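Local coordinates for N-terminal acetyltransferase-like protein (Chaetomium thermophilum, PDB 5NNP) that is probably the TPR-repeat auxiliary subunit of an N-terminal acetyltransferase of the NatA type, a helical scaffold that probably binds its partner subunits, at residues C218-A223 / Q536-V541; A155-G160 / L191-T196; E34-K39 / G44-M49; C80-G85 / H112-D117. One frame throughout, in Å; residues are numbered along the deposited sequence.

Interaction 1. Residues C218-A223 / Q536-V541; sequences CLDRLA and QIRAYV
R538 lays its NH2 against the carboxylate of D220 and its NH1 near the methyl of A223. The salt bridge is a single straight hydrogen bond: NH2 of R538 lies 2.7 Å from OD2 of D220 with an N-H...O angle of 175°. That oxygen sits in the guanidinium plane, at its edge, and is approached on its anti side, while the carboxylate and guanidinium planes are turned 55° apart; the two groups therefore meet through one oxygen and one nitrogen instead of pairing two against two. A bend at chi3 (-57°) turns the end of the arginine into this position. A223 CB, 3.5 Å from NH1 of R538, comes in obliquely. D220 is the N-cap of helix 221-234, its OD1 receiving a weak bond from A223 N, and R538 lies in the first turn of helix 537-547, so the bridge joins the starts of two helices far apart in sequence within the auxiliary-subunit family region. Helix 185-200 also takes part: E189 forms a second salt bridge with NH2 of R538. A leucine in place of R538 would probably leave both D220 and E189 without their cationic mate. NH1 of R538 bonds a glycerol, probably from the crystallisation liquor.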
loop_
_atom_site.group_PDB
_atom_site.type_symbol
_atom_site.label_atom_id
_atom_site.label_comp_id
_atom_site.label_asym_id
_atom_site.label_seq_id
_atom_site.Cartn_x
_atom_site.Cartn_y
_atom_site.Cartn_z
ATOM N N CYS A 218 -15.085 12.567 21.147
ATOM C CA CYS A 218 -13.952 12.698 20.229
ATOM C C CYS A 218 -14.424 13.048 18.817
ATOM O O CYS A 218 -15.541 12.723 18.431
ATOM C CB CYS A 218 -13.122 11.416 20.207
ATOM S SG CYS A 218 -12.323 11.053 21.793
ATOM N N LEU A 219 -13.567 13.728 18.060
ATOM C CA LEU A 219 -13.939 14.281 16.761
ATOM C C LEU A 219 -13.981 13.215 15.666
ATOM O O LEU A 219 -14.740 13.322 14.707
ATOM C CB LEU A 219 -12.971 15.402 16.379
ATOM C CG LEU A 219 -12.964 16.549 17.402
ATOM C CD1 LEU A 219 -11.952 17.620 17.056
ATOM C CD2 LEU A 219 -14.322 17.155 17.537
ATOM N N ASP A 220 -13.161 12.183 15.813
ATOM C CA ASP A 220 -13.173 11.076 14.880
ATOM C C ASP A 220 -14.405 10.211 15.153
ATOM O O ASP A 220 -14.330 9.222 15.880
ATOM C CB ASP A 220 -11.875 10.269 15.007
ATOM C CG ASP A 220 -11.720 9.222 13.911
ATOM O OD1 ASP A 220 -12.711 8.939 13.207
ATOM O OD2 ASP A 220 -10.609 8.670 13.760
ATOM N N ARG A 221 -15.536 10.588 14.564
ATOM C CA ARG A 221 -16.823 9.986 14.914
ATOM C C ARG A 221 -16.933 8.504 14.529
ATOM O O ARG A 221 -17.448 7.688 15.301
ATOM C CB ARG A 221 -17.967 10.774 14.267
ATOM C CG ARG A 221 -18.224 12.162 14.884
ATOM C CD ARG A 221 -18.378 12.137 16.401
ATOM N NE ARG A 221 -19.414 11.222 16.883
ATOM C CZ ARG A 221 -19.440 10.710 18.117
ATOM N NH1 ARG A 221 -18.480 11.022 18.993
ATOM N NH2 ARG A 221 -20.417 9.876 18.474
ATOM N N LEU A 222 -16.442 8.155 13.343
ATOM C CA LEU A 222 -16.465 6.768 12.885
ATOM C C LEU A 222 -15.670 5.827 13.801
ATOM O O LEU A 222 -16.062 4.678 14.039
ATOM C CB LEU A 222 -15.922 6.678 11.459
ATOM C CG LEU A 222 -15.801 5.268 10.885
ATOM C CD1 LEU A 222 -17.179 4.674 10.632
ATOM C CD2 LEU A 222 -14.959 5.253 9.612
ATOM N N ALA A 223 -14.543 6.315 14.305
ATOM C CA ALA A 223 -13.713 5.516 15.181
ATOM C C ALA A 223 -14.457 5.182 16.472
ATOM O O ALA A 223 -14.467 4.027 16.907
ATOM C CB ALA A 223 -12.426 6.237 15.482
ATOM N N GLN A 536 -2.065 12.862 14.780
ATOM C CA GLN A 536 -2.868 11.756 14.277
ATOM C C GLN A 536 -2.161 10.419 14.470
ATOM O O GLN A 536 -1.663 9.824 13.523
ATOM C CB GLN A 536 -3.178 11.971 12.804
ATOM C CG GLN A 536 -3.963 13.241 12.521
ATOM C CD GLN A 536 -5.473 13.092 12.731
ATOM O OE1 GLN A 536 -5.963 12.072 13.223
ATOM N NE2 GLN A 536 -6.214 14.114 12.331
ATOM N N ILE A 537 -2.161 9.939 15.703
ATOM C CA ILE A 537 -1.244 8.908 16.122
ATOM C C ILE A 537 -1.590 7.492 15.670
ATOM O O ILE A 537 -0.703 6.733 15.302
ATOM C CB ILE A 537 -1.110 8.925 17.652
ATOM C CG1 ILE A 537 -0.893 10.371 18.119
ATOM C CG2 ILE A 537 0.021 8.022 18.079
ATOM C CD1 ILE A 537 0.329 11.029 17.517
ATOM N N ARG A 538 -2.860 7.119 15.737
ATOM C CA ARG A 538 -3.266 5.805 15.258
ATOM C C ARG A 538 -2.879 5.586 13.776
ATOM O O ARG A 538 -2.432 4.499 13.407
ATOM C CB ARG A 538 -4.770 5.609 15.473
ATOM C CG ARG A 538 -5.165 5.475 16.940
ATOM C CD ARG A 538 -6.663 5.628 17.129
ATOM N NE ARG A 538 -7.122 6.910 16.609
ATOM C CZ ARG A 538 -8.187 7.060 15.834
ATOM N NH1 ARG A 538 -8.913 6.007 15.514
ATOM N NH2 ARG A 538 -8.534 8.265 15.396
ATOM N N ALA A 539 -3.001 6.616 12.939
ATOM C CA ALA A 539 -2.640 6.452 11.536
ATOM C C ALA A 539 -1.152 6.189 11.424
ATOM O O ALA A 539 -0.723 5.326 10.645
ATOM C CB ALA A 539 -3.043 7.679 10.690
ATOM N N TYR A 540 -0.369 6.931 12.203
ATOM C CA TYR A 540 1.072 6.727 12.212
ATOM C C TYR A 540 1.429 5.265 12.546
ATOM O O TYR A 540 2.250 4.644 11.858
ATOM C CB TYR A 540 1.762 7.667 13.202
ATOM C CG TYR A 540 3.227 7.342 13.367
ATOM C CD1 TYR A 540 4.166 7.804 12.457
ATOM C CD2 TYR A 540 3.669 6.544 14.419
ATOM C CE1 TYR A 540 5.500 7.500 12.600
ATOM C CE2 TYR A 540 4.995 6.229 14.566
ATOM C CZ TYR A 540 5.917 6.706 13.653
ATOM O OH TYR A 540 7.256 6.383 13.794
ATOM N N VAL A 541 0.812 4.721 13.593
ATOM C CA VAL A 541 1.118 3.367 14.008
ATOM C C VAL A 541 0.613 2.374 12.965
ATOM O O VAL A 541 1.207 1.319 12.797
ATOM C CB VAL A 541 0.522 3.017 15.390
ATOM C CG1 VAL A 541 0.711 1.531 15.668
ATOM C CG2 VAL A 541 1.181 3.829 16.483
#

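Interaction 2. Residues A155-G160 / L191-T196; sequences AYHLEG and LLYKNT
H157 and Y193 meet between two helices of the alpha-helical repeat array, 146-159 and 185-200, the second of which belongs to the auxiliary-subunit family region. The tight part is one buried polar pair: H157 ND1 lies 2.6 Å from Y193 OH, a hydrogen bond in which either atom could be the donor. The hydroxyl lies at the edge of the imidazole, in its plane. The rings themselves do not stack; they meet rim to rim with planes at 54°, and CE1 of H157 is 3.6 Å from CE1 of Y193. Both side chains hold CG anti to the backbone nitrogen (chi1 -171° for H157), which lets them reach across from opposite directions. Away from this pair the contact thins quickly: T196 only skirts 155-160 and makes no close contact with it, and G160, which closes helix 146-159 in a Schellman motif, is exposed. Neighbouring helices fill the surroundings, with L162 against H157 and both L169 and I537 against Y193. The imidazole is held at both nitrogens, since NE2 bonds E200, and this probably fixes the ring's rotation. One turn on, T196 OG1 donates to Y193 O at 2.7 Å, the donor tilted 18° from the carbonyl plane.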
loop_
_atom_site.group_PDB
_atom_site.type_symbol
_atom_site.label_atom_id
_atom_site.label_comp_id
_atom_site.label_asym_id
_atom_site.label_seq_id
_atom_site.Cartn_x
_atom_site.Cartn_y
_atom_site.Cartn_z
ATOM N N ALA A 155 7.005 5.031 21.311
ATOM C CA ALA A 155 8.210 4.202 21.333
ATOM C C ALA A 155 8.001 2.971 22.199
ATOM O O ALA A 155 8.392 1.856 21.822
ATOM C CB ALA A 155 9.389 4.985 21.832
ATOM N N TYR A 156 7.389 3.176 23.364
ATOM C CA TYR A 156 7.083 2.061 24.256
ATOM C C TYR A 156 6.113 1.087 23.592
ATOM O O TYR A 156 6.309 -0.126 23.626
ATOM C CB TYR A 156 6.478 2.565 25.563
ATOM C CG TYR A 156 7.472 2.976 26.615
ATOM C CD1 TYR A 156 8.589 2.200 26.890
ATOM C CD2 TYR A 156 7.278 4.129 27.356
ATOM C CE1 TYR A 156 9.494 2.581 27.885
ATOM C CE2 TYR A 156 8.165 4.516 28.322
ATOM C CZ TYR A 156 9.267 3.749 28.589
ATOM O OH TYR A 156 10.132 4.177 29.563
ATOM N N HIS A 157 5.065 1.648 22.996
ATOM C CA HIS A 157 4.029 0.905 22.284
ATOM C C HIS A 157 4.593 0.018 21.175
ATOM O O HIS A 157 4.286 -1.177 21.101
ATOM C CB HIS A 157 3.016 1.892 21.704
ATOM C CG HIS A 157 1.796 1.240 21.139
ATOM N ND1 HIS A 157 0.910 1.912 20.327
ATOM C CD2 HIS A 157 1.322 -0.020 21.258
ATOM C CE1 HIS A 157 -0.063 1.090 19.969
ATOM N NE2 HIS A 157 0.162 -0.087 20.518
ATOM N N LEU A 158 5.427 0.603 20.319
ATOM C CA LEU A 158 6.001 -0.143 19.208
ATOM C C LEU A 158 7.014 -1.161 19.718
ATOM O O LEU A 158 7.294 -2.146 19.032
ATOM C CB LEU A 158 6.656 0.798 18.198
ATOM C CG LEU A 158 5.716 1.752 17.442
ATOM C CD1 LEU A 158 6.499 2.612 16.441
ATOM C CD2 LEU A 158 4.600 0.970 16.745
ATOM N N GLU A 159 7.565 -0.915 20.911
ATOM C CA GLU A 159 8.533 -1.826 21.520
ATOM C C GLU A 159 7.846 -3.047 22.094
ATOM O O GLU A 159 8.507 -4.023 22.425
ATOM C CB GLU A 159 9.336 -1.134 22.644
ATOM C CG GLU A 159 10.419 -2.019 23.288
ATOM C CD GLU A 159 11.091 -1.392 24.520
ATOM O OE1 GLU A 159 12.319 -1.569 24.700
ATOM O OE2 GLU A 159 10.397 -0.745 25.331
ATOM N N GLY A 160 6.529 -2.980 22.253
ATOM C CA GLY A 160 5.794 -4.064 22.895
ATOM C C GLY A 160 5.466 -3.817 24.362
ATOM O O GLY A 160 4.797 -4.627 24.990
ATOM N N LEU A 191 -6.684 10.673 23.177
ATOM C CA LEU A 191 -7.623 9.818 23.902
ATOM C C LEU A 191 -7.898 8.516 23.133
ATOM O O LEU A 191 -7.889 7.429 23.714
ATOM C CB LEU A 191 -8.925 10.558 24.165
ATOM C CG LEU A 191 -8.874 11.687 25.201
ATOM C CD1 LEU A 191 -10.079 12.590 25.064
ATOM C CD2 LEU A 191 -8.777 11.145 26.626
ATOM N N LEU A 192 -8.109 8.611 21.823
ATOM C CA LEU A 192 -8.405 7.409 21.071
ATOM C C LEU A 192 -7.188 6.480 21.003
ATOM O O LEU A 192 -7.317 5.258 21.095
ATOM C CB LEU A 192 -8.888 7.765 19.671
ATOM C CG LEU A 192 -10.241 8.480 19.563
ATOM C CD1 LEU A 192 -10.535 8.830 18.102
ATOM C CD2 LEU A 192 -11.392 7.656 20.158
ATOM N N TYR A 193 -6.007 7.059 20.853
ATOM C CA TYR A 193 -4.783 6.259 20.810
ATOM C C TYR A 193 -4.620 5.426 22.087
ATOM O O TYR A 193 -4.401 4.205 22.017
ATOM C CB TYR A 193 -3.562 7.157 20.581
ATOM C CG TYR A 193 -2.234 6.424 20.570
ATOM C CD1 TYR A 193 -2.026 5.327 19.749
ATOM C CD2 TYR A 193 -1.176 6.849 21.373
ATOM C CE1 TYR A 193 -0.804 4.653 19.739
ATOM C CE2 TYR A 193 0.048 6.192 21.366
ATOM C CZ TYR A 193 0.230 5.094 20.551
ATOM O OH TYR A 193 1.447 4.447 20.555
ATOM N N LYS A 194 -4.756 6.076 23.245
ATOM C CA LYS A 194 -4.759 5.383 24.539
ATOM C C LYS A 194 -5.840 4.302 24.584
ATOM O O LYS A 194 -5.595 3.195 25.074
ATOM C CB LYS A 194 -4.961 6.370 25.696
ATOM C CG LYS A 194 -5.148 5.694 27.096
ATOM C CD LYS A 194 -5.486 6.714 28.209
ATOM C CE LYS A 194 -5.638 6.071 29.558
ATOM N NZ LYS A 194 -6.082 7.035 30.633
ATOM N N ASN A 195 -7.035 4.615 24.081
ATOM C CA ASN A 195 -8.102 3.619 24.044
ATOM C C ASN A 195 -7.684 2.381 23.243
ATOM O O ASN A 195 -7.879 1.259 23.704
ATOM C CB ASN A 195 -9.405 4.194 23.470
ATOM C CG ASN A 195 -10.602 3.242 23.662
ATOM O OD1 ASN A 195 -10.896 2.416 22.793
ATOM N ND2 ASN A 195 -11.281 3.347 24.822
ATOM N N THR A 196 -7.101 2.569 22.059
ATOM C CA THR A 196 -6.689 1.406 21.284
ATOM C C THR A 196 -5.632 0.622 22.060
ATOM O O THR A 196 -5.571 -0.600 21.971
ATOM C CB THR A 196 -6.150 1.775 19.887
ATOM O OG1 THR A 196 -4.956 2.559 20.004
ATOM C CG2 THR A 196 -7.187 2.536 19.095
#

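Interaction 3. Residues E34-K39 / G44-M49; sequences EQILKK and GDTMSM
T46 meets I36 and L37 together, turning a different branch to each. Its OG1, anti to the carbonyl carbon (chi1 -62°), lies against isoleucine: I36 CD1 is 3.9 Å from T46 OG1, and CG2 of I36 is barely farther. Its methyl goes to leucine, reaching tip to tip, with T46 CG2 3.9 Å from L37 CD2 and equally near L37 CG. The threonine is thus wedged over two consecutive residues of the other helix, and the closest pair of CA atoms, those of L37 and T46 at 7.5 Å, falls at this point. Such close packing between helix 26-37 and helix 44-55, joined by a short connection, fits the antiparallel helical architecture of the tetratricopeptide repeat region to which both belong. F14 of helix 9-22 also packs on T46, while L13 of the same helix packs on I36. Next along the chain, M47 approaches L37 at a slant: its CG is 3.9 Å from L37 CD2, so one leucine methyl touches both T46 and M47. The methionine side chain also packs on L66, A70 and I73 of helix 60-73.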
loop_
_atom_site.group_PDB
_atom_site.type_symbol
_atom_site.label_atom_id
_atom_site.label_comp_id
_atom_site.label_asym_id
_atom_site.label_seq_id
_atom_site.Cartn_x
_atom_site.Cartn_y
_atom_site.Cartn_z
ATOM N N GLU A 34 41.451 25.187 3.304
ATOM C CA GLU A 34 42.790 24.825 2.854
ATOM C C GLU A 34 43.858 25.704 3.484
ATOM O O GLU A 34 45.012 25.293 3.598
ATOM C CB GLU A 34 42.893 24.905 1.333
ATOM C CG GLU A 34 43.609 23.714 0.725
ATOM C CD GLU A 34 42.912 22.400 1.045
ATOM O OE1 GLU A 34 41.699 22.425 1.352
ATOM O OE2 GLU A 34 43.575 21.341 0.995
ATOM N N GLN A 35 43.478 26.912 3.896
ATOM C CA GLN A 35 44.422 27.809 4.552
ATOM C C GLN A 35 44.696 27.390 6.001
ATOM O O GLN A 35 45.756 27.689 6.549
ATOM C CB GLN A 35 43.922 29.251 4.514
ATOM C CG GLN A 35 45.019 30.262 4.817
ATOM C CD GLN A 35 44.519 31.691 4.832
ATOM O OE1 GLN A 35 43.315 31.938 4.742
ATOM N NE2 GLN A 35 45.443 32.642 4.948
ATOM N N ILE A 36 43.741 26.700 6.621
ATOM C CA ILE A 36 43.945 26.183 7.970
ATOM C C ILE A 36 44.796 24.923 7.933
ATOM O O ILE A 36 45.635 24.703 8.808
ATOM C CB ILE A 36 42.616 25.850 8.672
ATOM C CG1 ILE A 36 41.654 27.033 8.607
ATOM C CG2 ILE A 36 42.861 25.436 10.117
ATOM C CD1 ILE A 36 40.361 26.788 9.344
ATOM N N LEU A 37 44.563 24.101 6.912
ATOM C CA LEU A 37 45.211 22.799 6.785
ATOM C C LEU A 37 46.672 22.902 6.320
ATOM O O LEU A 37 47.436 21.939 6.425
ATOM C CB LEU A 37 44.410 21.913 5.820
ATOM C CG LEU A 37 42.991 21.497 6.237
ATOM C CD1 LEU A 37 42.254 20.794 5.093
ATOM C CD2 LEU A 37 43.018 20.620 7.486
ATOM N N LYS A 38 47.062 24.065 5.812
ATOM C CA LYS A 38 48.446 24.281 5.404
ATOM C C LYS A 38 49.294 24.651 6.619
ATOM O O LYS A 38 50.509 24.463 6.616
ATOM C CB LYS A 38 48.535 25.366 4.327
ATOM C CG LYS A 38 49.910 25.492 3.693
ATOM C CD LYS A 38 49.921 26.505 2.558
ATOM C CE LYS A 38 51.298 26.597 1.920
ATOM N NZ LYS A 38 51.342 27.641 0.862
ATOM N N LYS A 39 48.644 25.174 7.657
ATOM C CA LYS A 39 49.317 25.524 8.909
ATOM C C LYS A 39 49.134 24.434 9.970
ATOM O O LYS A 39 50.078 24.065 10.667
ATOM C CB LYS A 39 48.804 26.869 9.445
ATOM C CG LYS A 39 49.151 28.077 8.570
ATOM C CD LYS A 39 48.913 29.412 9.285
ATOM C CE LYS A 39 47.456 29.594 9.700
ATOM N NZ LYS A 39 47.223 30.937 10.309
ATOM N N GLY A 44 41.428 17.921 12.844
ATOM C CA GLY A 44 40.285 17.072 12.551
ATOM C C GLY A 44 38.978 17.769 12.217
ATOM O O GLY A 44 38.323 17.418 11.239
ATOM N N ASP A 45 38.587 18.747 13.028
ATOM C CA ASP A 45 37.318 19.431 12.813
ATOM C C ASP A 45 37.257 20.044 11.424
ATOM O O ASP A 45 36.216 20.006 10.771
ATOM C CB ASP A 45 37.097 20.505 13.873
ATOM C CG ASP A 45 36.835 19.921 15.241
ATOM O OD1 ASP A 45 37.086 18.714 15.415
ATOM O OD2 ASP A 45 36.387 20.667 16.139
ATOM N N THR A 46 38.381 20.585 10.965
ATOM C CA THR A 46 38.439 21.190 9.643
ATOM C C THR A 46 38.384 20.135 8.531
ATOM O O THR A 46 37.733 20.340 7.506
ATOM C CB THR A 46 39.707 22.053 9.489
ATOM O OG1 THR A 46 39.669 23.122 10.443
ATOM C CG2 THR A 46 39.793 22.645 8.084
ATOM N N MET A 47 39.056 19.005 8.733
ATOM C CA MET A 47 39.064 17.959 7.722
ATOM C C MET A 47 37.647 17.445 7.490
ATOM O O MET A 47 37.248 17.212 6.346
ATOM C CB MET A 47 39.988 16.814 8.131
ATOM C CG MET A 47 41.398 17.237 8.471
ATOM S SD MET A 47 42.391 15.826 9.001
ATOM C CE MET A 47 42.247 14.764 7.570
ATOM N N SER A 48 36.899 17.276 8.583
ATOM C CA SER A 48 35.499 16.848 8.527
ATOM C C SER A 48 34.624 17.845 7.775
ATOM O O SER A 48 33.773 17.449 6.985
ATOM C CB SER A 48 34.934 16.650 9.939
ATOM O OG SER A 48 35.643 15.656 10.651
ATOM N N MET A 49 34.824 19.133 8.041
ATOM C CA MET A 49 34.066 20.183 7.363
ATOM C C MET A 49 34.348 20.186 5.873
ATOM O O MET A 49 33.485 20.518 5.066
ATOM C CB MET A 49 34.391 21.549 7.957
ATOM C CG MET A 49 33.812 21.763 9.336
ATOM S SD MET A 49 32.040 21.461 9.328
ATOM C CE MET A 49 31.524 22.564 8.015
#

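Interaction 4. Residues C80-G85 / H112-D117; sequences CWHVYG and HQIQRD
The imidazole of H82 carries I114 on one face and meets both the amide of Q113 and a water at its edge. CG1 of I114 sits 3.7 Å from the centroid of the H82 ring and only 7° off the ring normal, a CH-pi contact centred on the face. CD1 of I114 adds to this cover, 3.9 Å from ND1 of H82. At the rim, CE1 of H82 lies 3.5 Å from OE1 of Q113; imidazole and amide planes stand 88° apart. Chi1 of H82 (-166°) sets the ring beside the carbonyl carbon and points it across the interface, while Q113 reaches it with an extended chain. The segments lie in helices 78-90 and 112-124 of the TPR superhelix, the first within a predicted repeat, and their closest CA atoms, those of H82 and I114, are 7.4 Å apart. Helix 94-107 completes the packing: Y101 meets the H82 ring and touches D117, and L105 packs on I114. A water links the polar ends, 3.0 Å from NE2 of H82 and donating to OD2 of D117 at 2.6 Å. An alanine at H82 is likely to uncover the flank of I114 and leave this water without its imidazole partner. NE2 of H82 and OD2 of D117 are 4.8 Å apart, so the carboxylate might raise the imidazole's tendency to be protonated, though the structure does not settle its charge.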
loop_
_atom_site.group_PDB
_atom_site.type_symbol
_atom_site.label_atom_id
_atom_site.label_comp_id
_atom_site.label_asym_id
_atom_site.label_seq_id
_atom_site.Cartn_x
_atom_site.Cartn_y
_atom_site.Cartn_z
ATOM N N CYS A 80 33.540 15.468 14.124
ATOM C CA CYS A 80 34.010 14.422 13.223
ATOM C C CYS A 80 33.011 13.247 13.145
ATOM O O CYS A 80 32.707 12.743 12.059
ATOM C CB CYS A 80 35.390 13.931 13.650
ATOM S SG CYS A 80 36.666 15.234 13.703
ATOM N N TRP A 81 32.476 12.834 14.289
ATOM C CA TRP A 81 31.533 11.726 14.303
ATOM C C TRP A 81 30.184 12.123 13.683
ATOM O O TRP A 81 29.598 11.361 12.914
ATOM C CB TRP A 81 31.363 11.196 15.729
ATOM C CG TRP A 81 32.585 10.422 16.173
ATOM C CD1 TRP A 81 33.574 10.854 17.017
ATOM C CD2 TRP A 81 32.963 9.103 15.758
ATOM N NE1 TRP A 81 34.535 9.883 17.161
ATOM C CE2 TRP A 81 34.188 8.797 16.401
ATOM C CE3 TRP A 81 32.389 8.151 14.906
ATOM C CZ2 TRP A 81 34.851 7.578 16.222
ATOM C CZ3 TRP A 81 33.057 6.921 14.728
ATOM C CH2 TRP A 81 34.277 6.656 15.386
ATOM N N HIS A 82 29.717 13.328 14.001
ATOM C CA HIS A 82 28.500 13.878 13.405
ATOM C C HIS A 82 28.578 13.886 11.868
ATOM O O HIS A 82 27.662 13.414 11.199
ATOM C CB HIS A 82 28.252 15.286 13.944
ATOM C CG HIS A 82 26.886 15.822 13.661
ATOM N ND1 HIS A 82 26.546 17.143 13.886
ATOM C CD2 HIS A 82 25.772 15.230 13.173
ATOM C CE1 HIS A 82 25.282 17.336 13.554
ATOM N NE2 HIS A 82 24.787 16.191 13.117
ATOM N N VAL A 83 29.677 14.403 11.325
ATOM C CA VAL A 83 29.918 14.427 9.882
ATOM C C VAL A 83 29.850 13.024 9.272
ATOM O O VAL A 83 29.151 12.784 8.278
ATOM C CB VAL A 83 31.302 15.051 9.550
ATOM C CG1 VAL A 83 31.665 14.812 8.106
ATOM C CG2 VAL A 83 31.306 16.533 9.850
ATOM N N TYR A 84 30.597 12.110 9.879
ATOM C CA TYR A 84 30.630 10.715 9.464
ATOM C C TYR A 84 29.200 10.158 9.332
ATOM O O TYR A 84 28.868 9.480 8.362
ATOM C CB TYR A 84 31.455 9.911 10.474
ATOM C CG TYR A 84 32.056 8.608 9.973
ATOM C CD1 TYR A 84 32.750 8.551 8.768
ATOM C CD2 TYR A 84 31.978 7.441 10.741
ATOM C CE1 TYR A 84 33.319 7.356 8.319
ATOM C CE2 TYR A 84 32.534 6.245 10.296
ATOM C CZ TYR A 84 33.201 6.210 9.090
ATOM O OH TYR A 84 33.762 5.034 8.661
ATOM N N GLY A 85 28.358 10.473 10.309
ATOM C CA GLY A 85 26.968 10.059 10.296
ATOM C C GLY A 85 26.178 10.688 9.162
ATOM O O GLY A 85 25.450 10.000 8.441
ATOM N N HIS A 112 20.848 19.136 20.658
ATOM C CA HIS A 112 19.475 18.776 20.340
ATOM C C HIS A 112 19.346 18.261 18.917
ATOM O O HIS A 112 18.487 17.423 18.644
ATOM C CB HIS A 112 18.530 19.964 20.560
ATOM C CG HIS A 112 18.249 20.240 22.006
ATOM N ND1 HIS A 112 19.237 20.588 22.902
ATOM C CD2 HIS A 112 17.099 20.184 22.721
ATOM C CE1 HIS A 112 18.708 20.748 24.101
ATOM N NE2 HIS A 112 17.412 20.508 24.019
ATOM N N GLN A 113 20.199 18.751 18.016
ATOM C CA GLN A 113 20.129 18.334 16.624
ATOM C C GLN A 113 20.564 16.878 16.465
ATOM O O GLN A 113 19.943 16.091 15.734
ATOM C CB GLN A 113 20.994 19.223 15.740
ATOM C CG GLN A 113 21.025 18.774 14.285
ATOM C CD GLN A 113 22.091 19.484 13.465
ATOM O OE1 GLN A 113 23.076 20.003 14.006
ATOM N NE2 GLN A 113 21.895 19.520 12.151
ATOM N N ILE A 114 21.649 16.533 17.145
ATOM C CA ILE A 114 22.175 15.190 17.048
ATOM C C ILE A 114 21.179 14.189 17.629
ATOM O O ILE A 114 20.942 13.131 17.034
ATOM C CB ILE A 114 23.548 15.084 17.740
ATOM C CG1 ILE A 114 24.584 15.867 16.919
ATOM C CG2 ILE A 114 23.966 13.632 17.901
ATOM C CD1 ILE A 114 25.973 15.924 17.527
ATOM N N GLN A 115 20.573 14.530 18.763
ATOM C CA GLN A 115 19.605 13.643 19.411
ATOM C C GLN A 115 18.357 13.507 18.566
ATOM O O GLN A 115 17.764 12.433 18.487
ATOM C CB GLN A 115 19.229 14.154 20.810
ATOM C CG GLN A 115 18.073 13.397 21.482
ATOM C CD GLN A 115 18.418 11.932 21.799
ATOM O OE1 GLN A 115 18.765 11.604 22.923
ATOM N NE2 GLN A 115 18.325 11.056 20.798
ATOM N N ARG A 116 17.960 14.609 17.939
ATOM C CA ARG A 116 16.770 14.636 17.093
ATOM C C ARG A 116 16.922 13.693 15.903
ATOM O O ARG A 116 16.028 12.901 15.615
ATOM C CB ARG A 116 16.496 16.061 16.616
ATOM C CG ARG A 116 15.228 16.243 15.824
ATOM C CD ARG A 116 14.934 17.728 15.622
ATOM N NE ARG A 116 16.120 18.501 15.238
ATOM C CZ ARG A 116 16.471 18.760 13.977
ATOM N NH1 ARG A 116 15.724 18.305 12.974
ATOM N NH2 ARG A 116 17.565 19.474 13.714
ATOM N N ASP A 117 18.076 13.763 15.248
ATOM C CA ASP A 117 18.306 13.044 14.009
ATOM C C ASP A 117 18.551 11.573 14.250
ATOM O O ASP A 117 18.105 10.729 13.471
ATOM C CB ASP A 117 19.459 13.679 13.256
ATOM C CG ASP A 117 19.089 15.046 12.699
ATOM O OD1 ASP A 117 17.901 15.256 12.377
ATOM O OD2 ASP A 117 19.975 15.915 12.589
HETATM O O HOH W 1 22.319 15.820 11.538
#

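Along the chain the contacts open and close one after another, in the order 3, 4, 2, 1, and in space they form two touching pairs. Interactions 1 and 2 have centres 12 Å apart: L192 CD1 lies 3.4 Å from R538 NH2, and R538 CD lies 3.7 Å from T196 CG2, so helix 537-547 of interaction 1 packs against helix 185-200 of interaction 2. Interactions 3 and 4, with centres 20 Å apart, meet where S48 OG comes within 3.2 Å of C80 SG. Between the pairs there is no touch: nearest atoms of interaction 4 are about 11 Å from those of interactions 1 and 2. In interaction 1, L219 O and Q536 OE1 accept hydrogen bonds from another protein chain.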